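Local coordinates for glutathione S-transferase (Sphingobium chungbukense, PDB 6M1T), which probably conjugates glutathione to electrophilic compounds for detoxification, as a bacterial beta-class transferase that binds glutathione, at residues 19-24 with 78-83. Sequence-based numbering, arbitrary orientation.
Sequences RETGAA and PDAALA
The CA atoms of Thr21 and Ala80 are the closest CA pair across the contact, 6.2 Å apart, where the last turn of helix 12-21 meets the linker that leaves the thioredoxin-like N-terminal domain of this glutathione transferase for its helical C-terminal domain. Residues 78-80 form a short 3-10 turn, closed by a hydrogen bond from Ala81 N to Pro78 O of 2.9 Å. In segment 19-24, Gly22, just past the helix, leaves helical geometry with a phi of 78°. No hydrogen bond joins the two segments; the contact is apolar. Leu82 carries it, reaching the helix end with one branch: its CD1 methyl lies 3.5 Å from Thr21 CG2 and 3.7 Å from Glu20 CB. The chi1 of Thr21 (67°) places OG1 for a hydrogen bond to Leu18 O within the helix and CG2, anti to the carbonyl carbon, against Leu82 CD1. Ile73 of helix 66-75 also packs on Thr21, and Ala74 on Leu82, whose backbone is hydrogen-bonded to Val153 at the start of a C-terminal-domain helix. Glu20 offers Leu82 only its CB; its chain bends at chi2 (-80°), and OE2 accepts a hydrogen bond from Ser190 OG and forms a salt bridge with Arg188 NE. At the margin, Ala80 CB stands 4.4 Å from Glu20 O and 4.5 Å from Thr21 CG2.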
loop_
_atom_site.group_PDB
_atom_site.type_symbol
_atom_site.label_atom_id
_atom_site.label_comp_id
_atom_site.label_asym_id
_atom_site.label_seq_id
_atom_site.Cartn_x
_atom_site.Cartn_y
_atom_site.Cartn_z
ATOM N N ARG A 19 -4.481 4.450 21.161
ATOM C CA ARG A 19 -4.511 3.919 22.557
ATOM C C ARG A 19 -3.075 3.563 23.003
ATOM O O ARG A 19 -2.773 3.801 24.176
ATOM C CB ARG A 19 -5.448 2.726 22.702
ATOM C CG ARG A 19 -6.911 3.147 22.580
ATOM C CD ARG A 19 -7.925 2.063 22.826
ATOM N NE ARG A 19 -9.241 2.621 22.527
ATOM C CZ ARG A 19 -10.058 3.210 23.390
ATOM N NH1 ARG A 19 -9.745 3.274 24.670
ATOM N NH2 ARG A 19 -11.188 3.725 22.949
ATOM N N GLU A 20 -2.233 3.047 22.107
ATOM C CA GLU A 20 -0.820 2.687 22.395
ATOM C C GLU A 20 0.028 3.946 22.630
ATOM O O GLU A 20 1.039 3.856 23.390
ATOM C CB GLU A 20 -0.252 1.769 21.310
ATOM C CG GLU A 20 -0.742 0.338 21.399
ATOM C CD GLU A 20 -0.043 -0.558 22.448
ATOM O OE1 GLU A 20 1.064 -0.212 22.910
ATOM O OE2 GLU A 20 -0.591 -1.604 22.764
ATOM N N THR A 21 -0.313 5.083 22.037
ATOM C CA THR A 21 0.480 6.320 22.194
ATOM C C THR A 21 -0.077 7.253 23.288
ATOM O O THR A 21 0.654 8.186 23.690
ATOM C CB THR A 21 0.632 7.055 20.854
ATOM O OG1 THR A 21 -0.651 7.532 20.472
ATOM C CG2 THR A 21 1.266 6.185 19.789
ATOM N N GLY A 22 -1.334 7.097 23.696
ATOM C CA GLY A 22 -1.964 7.969 24.704
ATOM C C GLY A 22 -2.391 9.303 24.114
ATOM O O GLY A 22 -2.586 10.237 24.863
ATOM N N ALA A 23 -2.524 9.419 22.801
ATOM C CA ALA A 23 -2.931 10.677 22.142
ATOM C C ALA A 23 -4.372 11.013 22.556
ATOM O O ALA A 23 -5.162 10.093 22.798
ATOM C CB ALA A 23 -2.807 10.555 20.647
ATOM N N ALA A 24 -4.679 12.305 22.672
ATOM C CA ALA A 24 -6.059 12.802 22.832
ATOM C C ALA A 24 -6.755 12.548 21.495
ATOM O O ALA A 24 -6.204 12.953 20.428
ATOM C CB ALA A 24 -6.064 14.277 23.213
ATOM N N PRO A 78 7.515 9.138 19.973
ATOM C CA PRO A 78 8.701 8.331 19.699
ATOM C C PRO A 78 9.034 7.351 20.836
ATOM O O PRO A 78 9.487 6.250 20.597
ATOM C CB PRO A 78 9.823 9.370 19.554
ATOM C CG PRO A 78 9.140 10.671 19.250
ATOM C CD PRO A 78 7.758 10.583 19.848
ATOM N N ASP A 79 8.778 7.722 22.085
ATOM C CA ASP A 79 9.064 6.799 23.225
ATOM C C ASP A 79 8.304 5.465 23.109
ATOM O O ASP A 79 8.759 4.442 23.706
ATOM C CB ASP A 79 8.703 7.491 24.538
ATOM C CG ASP A 79 9.798 8.432 24.988
ATOM O OD1 ASP A 79 10.940 8.253 24.535
ATOM O OD2 ASP A 79 9.487 9.338 25.763
ATOM N N ALA A 80 7.149 5.461 22.445
ATOM C CA ALA A 80 6.321 4.251 22.262
ATOM C C ALA A 80 7.038 3.254 21.353
ATOM O O ALA A 80 6.684 2.069 21.444
ATOM C CB ALA A 80 4.973 4.623 21.697
ATOM N N ALA A 81 7.957 3.742 20.494
ATOM C CA ALA A 81 8.757 2.955 19.521
ATOM C C ALA A 81 7.834 2.052 18.689
ATOM O O ALA A 81 8.102 0.841 18.562
ATOM C CB ALA A 81 9.827 2.159 20.242
ATOM N N LEU A 82 6.740 2.621 18.171
ATOM C CA LEU A 82 5.747 1.843 17.388
ATOM C C LEU A 82 6.164 1.915 15.924
ATOM O O LEU A 82 5.497 1.285 15.096
ATOM C CB LEU A 82 4.341 2.430 17.562
ATOM C CG LEU A 82 3.661 2.161 18.892
ATOM C CD1 LEU A 82 2.378 2.953 18.978
ATOM C CD2 LEU A 82 3.394 0.690 19.121
ATOM N N ALA A 83 7.159 2.760 15.612
ATOM C CA ALA A 83 7.838 2.801 14.287
ATOM C C ALA A 83 9.311 3.107 14.530
ATOM O O ALA A 83 9.632 3.869 15.448
ATOM C CB ALA A 83 7.233 3.835 13.400
#